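Local coordinates for DNA repair protein RAD7 (Saccharomyces cerevisiae, PDB 5ZB2), which is a component of the global genome repair complex, which promotes nucleotide excision repair of nontranscribed DNA, and interacts with Elc1, at residues S58-L63 with T80-C84; F71-D75 with T94-F98; I87-K93 with Q112-S117. One frame throughout, in Å; residues are numbered along the deposited sequence.

How the contacts relate
The three contacts illustrate how successive turns of a leucine-rich-repeat solenoid are tied together near one of its ends. Contacts 1 and 2, with centres about 17 Å apart, interlock along the chain and share a hydrophobic cluster: F71 of contact 2 lies against L63 and F81 of contact 1, with F81 CZ 4.1 Å from F71 CG. Contact 3, its centre about 15 Å from that of contact 1, joins the same core through I87, whose CD1 is 3.9 Å from L63 CD2. Contacts 2 and 3 both use helix 89-98, their centres about 14 Å apart, and both touch the long bound polyethylene glycol. Contacts 1 and 3 also reach the second copy of the protein.

Contact 1 of 3, residues S58-L63 with T80-C84; sequences SKNRAL and TFSDC
L63 lays its CD2 methyl over one face of the F81 ring, a CH-pi contact that makes the apolar half of this meeting. The methyl carbon L63 CD2 stands 3.7 Å from the centroid of the F81 ring, 22° off the normal and shifted toward the rim, so that F81 CG is the closest ring atom at 3.4 Å. Leucine and ring cross at about a right angle; a chi1 of -167°, with CG opposite the backbone N, extends the L63 chain to the ring.

The polar half is S58. Its OG faces two successive amides and receives a weak hydrogen bond from each: S82 N and D83 N both lie 3.3 Å from S58 OG. The same hydroxyl bonds to A54 O one helical turn back, so it joins the helix to the turn after the strand. A water completes the link by donating to both L63 O, at 2.6 Å, and D83 O, at 2.7 Å.

Behind these atoms, a Schellman motif with R61 as its positive-phi residue ends the helix (A62 N to L57 O, R61 N to S58 O) and turns the chain toward L63. K59 forms a salt bridge with D99 of the Elongin-C chain. Replacing F81 by an alanine would probably open a gap beneath the L63 methyl and leave F71, which meets this ring edge-to-face, without its aromatic mate. F81 also packs on A54, and the contact thus sets the end of helix 50-59 against strand 78-81, the first strand of the leucine-rich-repeat solenoid, which bonds through its backbone to the parallel strand 104-108.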
loop_
_atom_site.group_PDB
_atom_site.type_symbol
_atom_site.label_atom_id
_atom_site.label_comp_id
_atom_site.label_asym_id
_atom_site.label_seq_id
_atom_site.Cartn_x
_atom_site.Cartn_y
_atom_site.Cartn_z
ATOM N N SER A 58 -20.581 5.682 -8.547
ATOM C CA SER A 58 -21.083 4.539 -7.788
ATOM C C SER A 58 -22.197 3.825 -8.543
ATOM O O SER A 58 -22.169 2.599 -8.702
ATOM C CB SER A 58 -21.575 4.993 -6.412
ATOM O OG SER A 58 -20.504 5.448 -5.601
ATOM N N LYS A 59 -23.194 4.578 -9.019
ATOM C CA LYS A 59 -24.312 3.962 -9.720
ATOM C C LYS A 59 -23.865 3.215 -10.969
ATOM O O LYS A 59 -24.560 2.290 -11.405
ATOM C CB LYS A 59 -25.355 5.022 -10.093
ATOM C CG LYS A 59 -26.313 5.358 -8.964
ATOM C CD LYS A 59 -27.511 6.153 -9.460
ATOM C CE LYS A 59 -27.120 7.560 -9.878
ATOM N NZ LYS A 59 -28.315 8.401 -10.169
ATOM N N ASN A 60 -22.728 3.589 -11.550
ATOM C CA ASN A 60 -22.198 2.919 -12.729
ATOM C C ASN A 60 -21.109 1.909 -12.394
ATOM O O ASN A 60 -20.384 1.481 -13.295
ATOM C CB ASN A 60 -21.656 3.952 -13.721
ATOM C CG ASN A 60 -22.754 4.790 -14.342
ATOM O OD1 ASN A 60 -23.393 4.376 -15.308
ATOM N ND2 ASN A 60 -22.980 5.976 -13.792
ATOM N N ARG A 61 -20.980 1.517 -11.125
ATOM C CA ARG A 61 -19.939 0.577 -10.700
ATOM C C ARG A 61 -18.568 1.026 -11.199
ATOM O O ARG A 61 -17.706 0.211 -11.537
ATOM C CB ARG A 61 -20.250 -0.843 -11.180
ATOM C CG ARG A 61 -21.527 -1.427 -10.602
ATOM C CD ARG A 61 -21.869 -2.779 -11.221
ATOM N NE ARG A 61 -20.927 -3.839 -10.851
ATOM C CZ ARG A 61 -19.922 -4.272 -11.611
ATOM N NH1 ARG A 61 -19.692 -3.747 -12.808
ATOM N NH2 ARG A 61 -19.136 -5.245 -11.169
ATOM N N ALA A 62 -18.364 2.342 -11.239
ATOM C CA ALA A 62 -17.158 2.931 -11.805
ATOM C C ALA A 62 -16.259 3.560 -10.750
ATOM O O ALA A 62 -15.290 4.238 -11.103
ATOM C CB ALA A 62 -17.528 3.974 -12.862
ATOM N N LEU A 63 -16.557 3.366 -9.470
ATOM C CA LEU A 63 -15.690 3.843 -8.402
ATOM C C LEU A 63 -14.664 2.760 -8.084
ATOM O O LEU A 63 -15.029 1.639 -7.710
ATOM C CB LEU A 63 -16.504 4.208 -7.164
ATOM C CG LEU A 63 -15.770 4.997 -6.078
ATOM C CD1 LEU A 63 -15.296 6.355 -6.586
ATOM C CD2 LEU A 63 -16.662 5.176 -4.859
ATOM N N THR A 80 -19.233 10.863 0.785
ATOM C CA THR A 80 -20.050 9.657 0.749
ATOM C C THR A 80 -19.717 8.877 -0.514
ATOM O O THR A 80 -19.732 9.437 -1.613
ATOM C CB THR A 80 -21.550 9.996 0.777
ATOM O OG1 THR A 80 -21.874 10.637 2.014
ATOM C CG2 THR A 80 -22.408 8.741 0.623
ATOM N N PHE A 81 -19.407 7.588 -0.348
ATOM C CA PHE A 81 -19.208 6.652 -1.455
ATOM C C PHE A 81 -20.299 5.595 -1.360
ATOM O O PHE A 81 -20.331 4.819 -0.398
ATOM C CB PHE A 81 -17.824 5.995 -1.400
ATOM C CG PHE A 81 -16.689 6.862 -1.893
ATOM C CD1 PHE A 81 -16.917 8.008 -2.639
ATOM C CD2 PHE A 81 -15.376 6.499 -1.623
ATOM C CE1 PHE A 81 -15.857 8.780 -3.093
ATOM C CE2 PHE A 81 -14.318 7.265 -2.073
ATOM C CZ PHE A 81 -14.559 8.407 -2.809
ATOM N N SER A 82 -21.185 5.553 -2.360
ATOM C CA SER A 82 -22.339 4.662 -2.306
ATOM C C SER A 82 -21.999 3.217 -2.656
ATOM O O SER A 82 -22.741 2.311 -2.262
ATOM C CB SER A 82 -23.438 5.171 -3.243
ATOM O OG SER A 82 -23.928 6.429 -2.808
ATOM N N ASP A 83 -20.907 2.974 -3.380
ATOM C CA ASP A 83 -20.499 1.602 -3.697
ATOM C C ASP A 83 -18.978 1.582 -3.805
ATOM O O ASP A 83 -18.430 1.975 -4.837
ATOM C CB ASP A 83 -21.152 1.113 -4.984
ATOM C CG ASP A 83 -20.795 -0.333 -5.311
ATOM O OD1 ASP A 83 -19.777 -0.840 -4.791
ATOM O OD2 ASP A 83 -21.531 -0.965 -6.096
ATOM N N CYS A 84 -18.315 1.111 -2.744
ATOM C CA CYS A 84 -16.862 1.008 -2.674
ATOM C C CYS A 84 -16.347 -0.381 -3.012
ATOM O O CYS A 84 -15.172 -0.664 -2.760
ATOM C CB CYS A 84 -16.366 1.359 -1.270
ATOM S SG CYS A 84 -16.974 2.880 -0.592
HETATM O O HOH W 1 -16.670 0.340 -6.116
#

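Contact 2 of 3, residues F71-D75 with T94-F98; sequences FLKTD and TLAIF. With 9FO (3,6,9,12,15,18,21,24,27,30,33,36,39,42,45,48,51,54,57-nonadecaoxanonapentacontane-1,59-diol), chain K.
In the repeat solenoid, the loop that precedes strand 78-81 runs beside helix 89-98, and L72 and K73 there close on F98. One backbone bond fixes the spacing: K73 N donates to F98 O over 2.9 Å. L72 divides its two methyls between helical residues. Its CD1 touches T94 CG2 at 4.0 Å, crossing that side chain at about a right angle, while L72 CD2 comes 3.9 Å from L95 CA and also meets F98 CB.

K73 reaches the aromatic ring with its aliphatic part, CD lying 3.5 Å from F98 CD1. Bends at chi2 (-54°) and chi3 (-54°) fold the lysine chain back over this region, and its NZ then makes a salt bridge to D28 of helix 8-41 and donates to a water that in turn donates to I97 O. The far end of the F98 ring meets the bound polyethylene glycol, F98 CZ being 3.8 Å from its CAX, and T94 and I97 line the same pocket. Helix 8-41 covers the loop, with F35 against L72 and K73, and helix 50-59 receives F71; beyond helix 89-98, I97 packs on Y120 and K124 of helix 115-124.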
loop_
_atom_site.group_PDB
_atom_site.type_symbol
_atom_site.label_atom_id
_atom_site.label_comp_id
_atom_site.label_asym_id
_atom_site.label_seq_id
_atom_site.Cartn_x
_atom_site.Cartn_y
_atom_site.Cartn_z
ATOM N N PHE A 71 -10.829 12.380 -6.295
ATOM C CA PHE A 71 -11.286 12.879 -5.006
ATOM C C PHE A 71 -10.143 13.165 -4.039
ATOM O O PHE A 71 -10.397 13.412 -2.856
ATOM C CB PHE A 71 -12.252 11.873 -4.379
ATOM C CG PHE A 71 -13.410 11.513 -5.260
ATOM C CD1 PHE A 71 -13.299 10.495 -6.192
ATOM C CD2 PHE A 71 -14.612 12.191 -5.157
ATOM C CE1 PHE A 71 -14.364 10.165 -7.005
ATOM C CE2 PHE A 71 -15.680 11.862 -5.968
ATOM C CZ PHE A 71 -15.556 10.850 -6.890
ATOM N N LEU A 72 -8.897 13.147 -4.505
ATOM C CA LEU A 72 -7.746 13.260 -3.622
ATOM C C LEU A 72 -7.232 14.695 -3.562
ATOM O O LEU A 72 -7.310 15.450 -4.534
ATOM C CB LEU A 72 -6.619 12.327 -4.076
ATOM C CG LEU A 72 -6.922 10.825 -4.062
ATOM C CD1 LEU A 72 -5.704 10.035 -4.522
ATOM C CD2 LEU A 72 -7.365 10.352 -2.686
ATOM N N LYS A 73 -6.693 15.056 -2.397
ATOM C CA LYS A 73 -6.125 16.381 -2.151
ATOM C C LYS A 73 -7.142 17.488 -2.437
ATOM O O LYS A 73 -6.903 18.406 -3.224
ATOM C CB LYS A 73 -4.846 16.579 -2.972
ATOM C CG LYS A 73 -3.654 15.736 -2.512
ATOM C CD LYS A 73 -3.337 15.915 -1.025
ATOM C CE LYS A 73 -3.135 17.375 -0.638
ATOM N NZ LYS A 73 -2.917 17.535 0.829
ATOM N N THR A 74 -8.289 17.385 -1.773
ATOM C CA THR A 74 -9.303 18.430 -1.767
ATOM C C THR A 74 -9.524 18.892 -0.332
ATOM O O THR A 74 -9.066 18.262 0.623
ATOM C CB THR A 74 -10.626 17.940 -2.372
ATOM O OG1 THR A 74 -11.322 17.123 -1.423
ATOM C CG2 THR A 74 -10.379 17.134 -3.645
ATOM N N ASP A 75 -10.230 20.012 -0.182
ATOM C CA ASP A 75 -10.618 20.501 1.134
ATOM C C ASP A 75 -12.010 20.029 1.541
ATOM O O ASP A 75 -12.636 20.638 2.415
ATOM C CB ASP A 75 -10.536 22.032 1.180
ATOM C CG ASP A 75 -11.430 22.699 0.156
ATOM O OD1 ASP A 75 -11.613 22.125 -0.934
ATOM O OD2 ASP A 75 -11.943 23.802 0.440
ATOM N N THR A 94 -4.821 5.292 0.769
ATOM C CA THR A 94 -4.433 6.500 0.046
ATOM C C THR A 94 -5.430 7.626 0.295
ATOM O O THR A 94 -5.037 8.783 0.495
ATOM C CB THR A 94 -4.312 6.211 -1.454
ATOM O OG1 THR A 94 -3.393 5.132 -1.670
ATOM C CG2 THR A 94 -3.821 7.441 -2.206
ATOM N N LEU A 95 -6.725 7.304 0.292
ATOM C CA LEU A 95 -7.744 8.298 0.614
ATOM C C LEU A 95 -7.453 8.958 1.958
ATOM O O LEU A 95 -7.465 10.188 2.078
ATOM C CB LEU A 95 -9.124 7.636 0.621
ATOM C CG LEU A 95 -10.305 8.517 1.039
ATOM C CD1 LEU A 95 -10.557 9.597 -0.005
ATOM C CD2 LEU A 95 -11.548 7.672 1.267
ATOM N N ALA A 96 -7.179 8.150 2.983
ATOM C CA ALA A 96 -6.907 8.703 4.305
ATOM C C ALA A 96 -5.681 9.608 4.286
ATOM O O ALA A 96 -5.661 10.651 4.948
ATOM C CB ALA A 96 -6.718 7.576 5.321
ATOM N N ILE A 97 -4.645 9.225 3.537
ATOM C CA ILE A 97 -3.420 10.019 3.509
ATOM C C ILE A 97 -3.670 11.368 2.843
ATOM O O ILE A 97 -3.130 12.394 3.275
ATOM C CB ILE A 97 -2.297 9.231 2.806
ATOM C CG1 ILE A 97 -1.870 8.029 3.657
ATOM C CG2 ILE A 97 -1.095 10.120 2.497
ATOM C CD1 ILE A 97 -1.300 8.380 5.023
ATOM N N PHE A 98 -4.497 11.396 1.797
ATOM C CA PHE A 98 -4.642 12.573 0.948
ATOM C C PHE A 98 -5.958 13.321 1.163
ATOM O O PHE A 98 -6.331 14.147 0.323
ATOM C CB PHE A 98 -4.509 12.168 -0.522
ATOM C CG PHE A 98 -3.098 11.863 -0.951
ATOM C CD1 PHE A 98 -2.053 12.705 -0.611
ATOM C CD2 PHE A 98 -2.820 10.737 -1.710
ATOM C CE1 PHE A 98 -0.760 12.430 -1.015
ATOM C CE2 PHE A 98 -1.530 10.456 -2.113
ATOM C CZ PHE A 98 -0.500 11.303 -1.765
HETATM O OAA 9FO K . 6.972 5.901 7.515
HETATM C CAB 9FO K . 6.383 6.588 6.447
HETATM C CAC 9FO K . 7.380 6.690 5.293
HETATM O OAD 9FO K . 7.003 7.717 4.421
HETATM C CAE 9FO K . 5.933 7.412 3.576
HETATM C CAF 9FO K . 5.375 8.706 2.982
HETATM O OAG 9FO K . 4.016 8.543 2.701
HETATM C CAH 9FO K . 3.181 8.655 3.819
HETATM C CAI 9FO K . 2.095 7.593 3.718
HETATM O OAJ 9FO K . 2.605 6.399 4.235
HETATM C CAK 9FO K . 2.209 5.250 3.544
HETATM C CAL 9FO K . 3.096 4.082 3.964
HETATM O OAM 9FO K . 3.496 3.364 2.831
HETATM C CAN 9FO K . 4.807 2.887 2.896
HETATM C CAO 9FO K . 5.768 4.021 2.571
HETATM O OAP 9FO K . 6.528 3.685 1.444
HETATM C CAQ 9FO K . 7.283 4.746 0.941
HETATM C CAR 9FO K . 6.375 5.657 0.125
HETATM O OAS 9FO K . 7.139 6.514 -0.670
HETATM C CAT 9FO K . 6.575 7.785 -0.837
HETATM C CAU 9FO K . 5.249 7.708 -1.597
HETATM O OAV 9FO K . 4.240 8.285 -0.820
HETATM C CAW 9FO K . 2.954 8.131 -1.346
HETATM C CAX 9FO K . 1.936 8.712 -0.367
HETATM O OAY 9FO K . 1.336 7.689 0.377
HETATM C CAZ 9FO K . 0.350 6.963 -0.304
HETATM C CBA 9FO K . -0.399 6.077 0.687
HETATM O OBB 9FO K . -0.360 4.740 0.282
HETATM C CBC 9FO K . 0.668 3.969 0.837
HETATM C CBD 9FO K . 0.420 2.507 0.483
HETATM O OBE 9FO K . 0.893 2.263 -0.807
HETATM C CBF 9FO K . 0.016 1.497 -1.575
HETATM C CBG 9FO K . 0.653 1.206 -2.929
HETATM O OBH 9FO K . 1.690 2.124 -3.157
HETATM C CBI 9FO K . 1.966 2.376 -4.508
HETATM C CBJ 9FO K . 2.648 3.734 -4.654
HETATM O OBK 9FO K . 2.111 4.389 -5.772
HETATM C CBL 9FO K . 1.834 5.752 -5.594
HETATM C CBM 9FO K . 0.774 6.180 -6.604
HETATM O OBN 9FO K . 0.311 7.459 -6.283
HETATM C CBO 9FO K . -0.831 7.484 -5.474
HETATM C CBP 9FO K . -2.088 7.252 -6.314
HETATM O OBQ 9FO K . -3.056 6.673 -5.485
HETATM C CBR 9FO K . -4.017 5.872 -6.113
HETATM C CBS 9FO K . -4.516 4.876 -5.073
HETATM O OBT 9FO K . -4.545 3.599 -5.640
HETATM C CBU 9FO K . -4.297 2.557 -4.740
HETATM C CBV 9FO K . -3.836 1.335 -5.523
HETATM O OBW 9FO K . -2.453 1.419 -5.704
HETATM C CBX 9FO K . -1.912 0.370 -6.456
HETATM C CBY 9FO K . -0.512 0.749 -6.932
HETATM O OBZ 9FO K . -0.507 2.057 -7.429
HETATM C CCA 9FO K . 0.066 2.174 -8.702
HETATM C CCB 9FO K . 0.355 3.645 -8.996
HETATM O OCC 9FO K . -0.733 4.294 -9.588
HETATM C CCD 9FO K . -1.903 4.388 -8.826
HETATM C CCE 9FO K . -2.806 3.220 -9.215
HETATM O OCF 9FO K . -4.099 3.663 -9.511
HETATM C CCG 9FO K . -5.069 2.651 -9.504
HETATM C CCH 9FO K . -4.600 1.433 -10.303
HETATM O OCI 9FO K . -5.709 0.685 -10.719
HETATM O O HOH W 2 -2.591 14.933 2.419
#

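Contact 3 of 3, residues I87-K93 with Q112-S117; sequences ISFDGYK and QLNHES. With 9FO (3,6,9,12,15,18,21,24,27,30,33,36,39,42,45,48,51,54,57-nonadecaoxanonapentacontane-1,59-diol), chain K.
Q112, Y92 and F89 bury the most surface where the start of helix 89-98 meets the start of helix 115-124. The Q112 side chain lies alongside the backbone of I87 and S88: its CB sits 3.3 Å from I87 O and its amide oxygen OE1 3.5 Å from S88 CA. Two waters are set between the segments here. One accepts from F89 N and donates to Q112 OE1; the other donates to I87 O and accepts from both Y92 OH and Q112 N. The amide nitrogen of Q112 is turned to S85 O.

Y92 is sandwiched. I87 CG2, from its own segment, lies 3.6 Å above the centre of one face, and L113 CB covers the opposite face nearer the rim. Y92 CB meets S117 CB at 3.8 Å.

Such successive loop-to-helix junctions on the outer side of a leucine-rich-repeat solenoid are stacked one against the next, and here each helix has its N-cap. S88 OG accepts from G91 N, more weakly from D90 N, and bonds to D65; N114 OD1 accepts from S117 N over 2.8 Å, nearly along its C=O axis.

F89, the first residue of helix 89-98, lies against the N114 cap. With chi1 at 74°, its ring is brought beside N114, whose ND2 is 3.6 Å from F89 CB, and the ring edge is set toward E116. The E116 carboxylate is nearly coplanar with that ring, 9° apart. The same carboxylate receives K93 NZ from above its plane, 2.8 Å from E116 OE2, and K93 NZ also pairs with D90 OD1 and with D90 of the second subunit. The bound polyethylene glycol crosses a face of the D90 carboxylate, its CBF 3.4 Å from D90 CG.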
loop_
_atom_site.group_PDB
_atom_site.type_symbol
_atom_site.label_atom_id
_atom_site.label_comp_id
_atom_site.label_asym_id
_atom_site.label_seq_id
_atom_site.Cartn_x
_atom_site.Cartn_y
_atom_site.Cartn_z
ATOM N N ILE A 87 -12.924 -0.689 -4.483
ATOM C CA ILE A 87 -11.806 0.019 -3.861
ATOM C C ILE A 87 -11.012 -0.959 -3.006
ATOM O O ILE A 87 -11.566 -1.622 -2.122
ATOM C CB ILE A 87 -12.313 1.205 -3.023
ATOM C CG1 ILE A 87 -12.951 2.260 -3.934
ATOM C CG2 ILE A 87 -11.176 1.819 -2.182
ATOM C CD1 ILE A 87 -13.702 3.351 -3.182
ATOM N N SER A 88 -9.706 -1.034 -3.250
ATOM C CA SER A 88 -8.857 -1.976 -2.538
ATOM C C SER A 88 -8.451 -1.412 -1.182
ATOM O O SER A 88 -8.704 -0.249 -0.858
ATOM C CB SER A 88 -7.605 -2.301 -3.351
ATOM O OG SER A 88 -6.688 -1.222 -3.300
ATOM N N PHE A 89 -7.794 -2.254 -0.380
ATOM C CA PHE A 89 -7.309 -1.793 0.917
ATOM C C PHE A 89 -6.299 -0.667 0.757
ATOM O O PHE A 89 -6.233 0.231 1.606
ATOM C CB PHE A 89 -6.706 -2.958 1.707
ATOM C CG PHE A 89 -5.362 -3.411 1.208
ATOM C CD1 PHE A 89 -5.256 -4.198 0.076
ATOM C CD2 PHE A 89 -4.205 -3.064 1.889
ATOM C CE1 PHE A 89 -4.019 -4.622 -0.379
ATOM C CE2 PHE A 89 -2.965 -3.485 1.438
ATOM C CZ PHE A 89 -2.873 -4.264 0.301
ATOM N N ASP A 90 -5.517 -0.683 -0.328
ATOM C CA ASP A 90 -4.598 0.419 -0.591
ATOM C C ASP A 90 -5.354 1.681 -0.988
ATOM O O ASP A 90 -4.939 2.794 -0.646
ATOM C CB ASP A 90 -3.597 0.030 -1.683
ATOM C CG ASP A 90 -2.433 -0.790 -1.150
ATOM O OD1 ASP A 90 -2.166 -0.735 0.069
ATOM O OD2 ASP A 90 -1.771 -1.479 -1.957
ATOM N N GLY A 91 -6.461 1.532 -1.716
ATOM C CA GLY A 91 -7.289 2.688 -2.026
ATOM C C GLY A 91 -7.751 3.417 -0.780
ATOM O O GLY A 91 -7.687 4.647 -0.702
ATOM N N TYR A 92 -8.215 2.664 0.222
ATOM C CA TYR A 92 -8.659 3.282 1.466
ATOM C C TYR A 92 -7.505 3.970 2.180
ATOM O O TYR A 92 -7.675 5.055 2.754
ATOM C CB TYR A 92 -9.297 2.230 2.371
ATOM C CG TYR A 92 -10.587 1.652 1.837
ATOM C CD1 TYR A 92 -11.740 2.427 1.764
ATOM C CD2 TYR A 92 -10.661 0.331 1.420
ATOM C CE1 TYR A 92 -12.924 1.905 1.281
ATOM C CE2 TYR A 92 -11.844 -0.200 0.935
ATOM C CZ TYR A 92 -12.970 0.591 0.871
ATOM O OH TYR A 92 -14.145 0.068 0.391
ATOM N N LYS A 93 -6.321 3.353 2.162
ATOM C CA LYS A 93 -5.157 3.963 2.797
ATOM C C LYS A 93 -4.770 5.265 2.104
ATOM O O LYS A 93 -4.432 6.251 2.766
ATOM C CB LYS A 93 -3.989 2.974 2.794
ATOM C CG LYS A 93 -4.192 1.775 3.720
ATOM C CD LYS A 93 -3.455 0.522 3.236
ATOM C CE LYS A 93 -1.940 0.691 3.274
ATOM N NZ LYS A 93 -1.228 -0.536 2.807
ATOM N N GLN A 112 -13.679 -4.698 0.831
ATOM C CA GLN A 112 -12.234 -4.897 0.888
ATOM C C GLN A 112 -11.565 -4.129 2.021
ATOM O O GLN A 112 -10.357 -4.284 2.228
ATOM C CB GLN A 112 -11.592 -4.501 -0.448
ATOM C CG GLN A 112 -12.173 -5.250 -1.637
ATOM C CD GLN A 112 -11.376 -5.047 -2.908
ATOM O OE1 GLN A 112 -10.150 -5.164 -2.910
ATOM N NE2 GLN A 112 -12.072 -4.746 -4.003
ATOM N N LEU A 113 -12.312 -3.315 2.761
ATOM C CA LEU A 113 -11.746 -2.617 3.908
ATOM C C LEU A 113 -11.259 -3.632 4.936
ATOM O O LEU A 113 -12.042 -4.446 5.432
ATOM C CB LEU A 113 -12.797 -1.689 4.516
ATOM C CG LEU A 113 -12.296 -0.639 5.512
ATOM C CD1 LEU A 113 -13.269 0.525 5.587
ATOM C CD2 LEU A 113 -12.105 -1.227 6.895
ATOM N N ASN A 114 -9.966 -3.591 5.252
ATOM C CA ASN A 114 -9.363 -4.556 6.163
ATOM C C ASN A 114 -8.782 -3.844 7.383
ATOM O O ASN A 114 -8.921 -2.630 7.559
ATOM C CB ASN A 114 -8.300 -5.400 5.447
ATOM C CG ASN A 114 -7.055 -4.603 5.053
ATOM O OD1 ASN A 114 -6.915 -3.415 5.366
ATOM N ND2 ASN A 114 -6.133 -5.272 4.368
ATOM N N HIS A 115 -8.131 -4.640 8.232
ATOM C CA HIS A 115 -7.549 -4.145 9.475
ATOM C C HIS A 115 -6.712 -2.892 9.237
ATOM O O HIS A 115 -6.948 -1.842 9.844
ATOM C CB HIS A 115 -6.708 -5.261 10.104
ATOM C CG HIS A 115 -6.010 -4.870 11.371
ATOM N ND1 HIS A 115 -6.524 -5.143 12.620
ATOM C CD2 HIS A 115 -4.820 -4.257 11.580
ATOM C CE1 HIS A 115 -5.687 -4.704 13.545
ATOM N NE2 HIS A 115 -4.647 -4.161 12.940
ATOM N N GLU A 116 -5.727 -2.986 8.343
ATOM C CA GLU A 116 -4.844 -1.852 8.094
ATOM C C GLU A 116 -5.619 -0.658 7.548
ATOM O O GLU A 116 -5.354 0.487 7.929
ATOM C CB GLU A 116 -3.729 -2.268 7.133
ATOM C CG GLU A 116 -2.765 -1.156 6.762
ATOM C CD GLU A 116 -1.657 -1.635 5.838
ATOM O OE1 GLU A 116 -0.482 -1.342 6.131
ATOM O OE2 GLU A 116 -1.958 -2.307 4.824
ATOM N N SER A 117 -6.582 -0.905 6.656
ATOM C CA SER A 117 -7.376 0.189 6.102
ATOM C C SER A 117 -8.144 0.918 7.198
ATOM O O SER A 117 -8.191 2.153 7.219
ATOM C CB SER A 117 -8.345 -0.342 5.045
ATOM O OG SER A 117 -7.660 -1.023 4.016
HETATM O OAA 9FO K . 6.972 5.901 7.515
HETATM C CAB 9FO K . 6.383 6.588 6.447
HETATM C CAC 9FO K . 7.380 6.690 5.293
HETATM O OAD 9FO K . 7.003 7.717 4.421
HETATM C CAE 9FO K . 5.933 7.412 3.576
HETATM C CAF 9FO K . 5.375 8.706 2.982
HETATM O OAG 9FO K . 4.016 8.543 2.701
HETATM C CAH 9FO K . 3.181 8.655 3.819
HETATM C CAI 9FO K . 2.095 7.593 3.718
HETATM O OAJ 9FO K . 2.605 6.399 4.235
HETATM C CAK 9FO K . 2.209 5.250 3.544
HETATM C CAL 9FO K . 3.096 4.082 3.964
HETATM O OAM 9FO K . 3.496 3.364 2.831
HETATM C CAN 9FO K . 4.807 2.887 2.896
HETATM C CAO 9FO K . 5.768 4.021 2.571
HETATM O OAP 9FO K . 6.528 3.685 1.444
HETATM C CAQ 9FO K . 7.283 4.746 0.941
HETATM C CAR 9FO K . 6.375 5.657 0.125
HETATM O OAS 9FO K . 7.139 6.514 -0.670
HETATM C CAT 9FO K . 6.575 7.785 -0.837
HETATM C CAU 9FO K . 5.249 7.708 -1.597
HETATM O OAV 9FO K . 4.240 8.285 -0.820
HETATM C CAW 9FO K . 2.954 8.131 -1.346
HETATM C CAX 9FO K . 1.936 8.712 -0.367
HETATM O OAY 9FO K . 1.336 7.689 0.377
HETATM C CAZ 9FO K . 0.350 6.963 -0.304
HETATM C CBA 9FO K . -0.399 6.077 0.687
HETATM O OBB 9FO K . -0.360 4.740 0.282
HETATM C CBC 9FO K . 0.668 3.969 0.837
HETATM C CBD 9FO K . 0.420 2.507 0.483
HETATM O OBE 9FO K . 0.893 2.263 -0.807
HETATM C CBF 9FO K . 0.016 1.497 -1.575
HETATM C CBG 9FO K . 0.653 1.206 -2.929
HETATM O OBH 9FO K . 1.690 2.124 -3.157
HETATM C CBI 9FO K . 1.966 2.376 -4.508
HETATM C CBJ 9FO K . 2.648 3.734 -4.654
HETATM O OBK 9FO K . 2.111 4.389 -5.772
HETATM C CBL 9FO K . 1.834 5.752 -5.594
HETATM C CBM 9FO K . 0.774 6.180 -6.604
HETATM O OBN 9FO K . 0.311 7.459 -6.283
HETATM C CBO 9FO K . -0.831 7.484 -5.474
HETATM C CBP 9FO K . -2.088 7.252 -6.314
HETATM O OBQ 9FO K . -3.056 6.673 -5.485
HETATM C CBR 9FO K . -4.017 5.872 -6.113
HETATM C CBS 9FO K . -4.516 4.876 -5.073
HETATM O OBT 9FO K . -4.545 3.599 -5.640
HETATM C CBU 9FO K . -4.297 2.557 -4.740
HETATM C CBV 9FO K . -3.836 1.335 -5.523
HETATM O OBW 9FO K . -2.453 1.419 -5.704
HETATM C CBX 9FO K . -1.912 0.370 -6.456
HETATM C CBY 9FO K . -0.512 0.749 -6.932
HETATM O OBZ 9FO K . -0.507 2.057 -7.429
HETATM C CCA 9FO K . 0.066 2.174 -8.702
HETATM C CCB 9FO K . 0.355 3.645 -8.996
HETATM O OCC 9FO K . -0.733 4.294 -9.588
HETATM C CCD 9FO K . -1.903 4.388 -8.826
HETATM C CCE 9FO K . -2.806 3.220 -9.215
HETATM O OCF 9FO K . -4.099 3.663 -9.511
HETATM C CCG 9FO K . -5.069 2.651 -9.504
HETATM C CCH 9FO K . -4.600 1.433 -10.303
HETATM O OCI 9FO K . -5.709 0.685 -10.719
HETATM O O HOH W 3 -13.976 -2.307 -0.726
HETATM O O HOH W 4 -8.075 -5.112 -1.116
#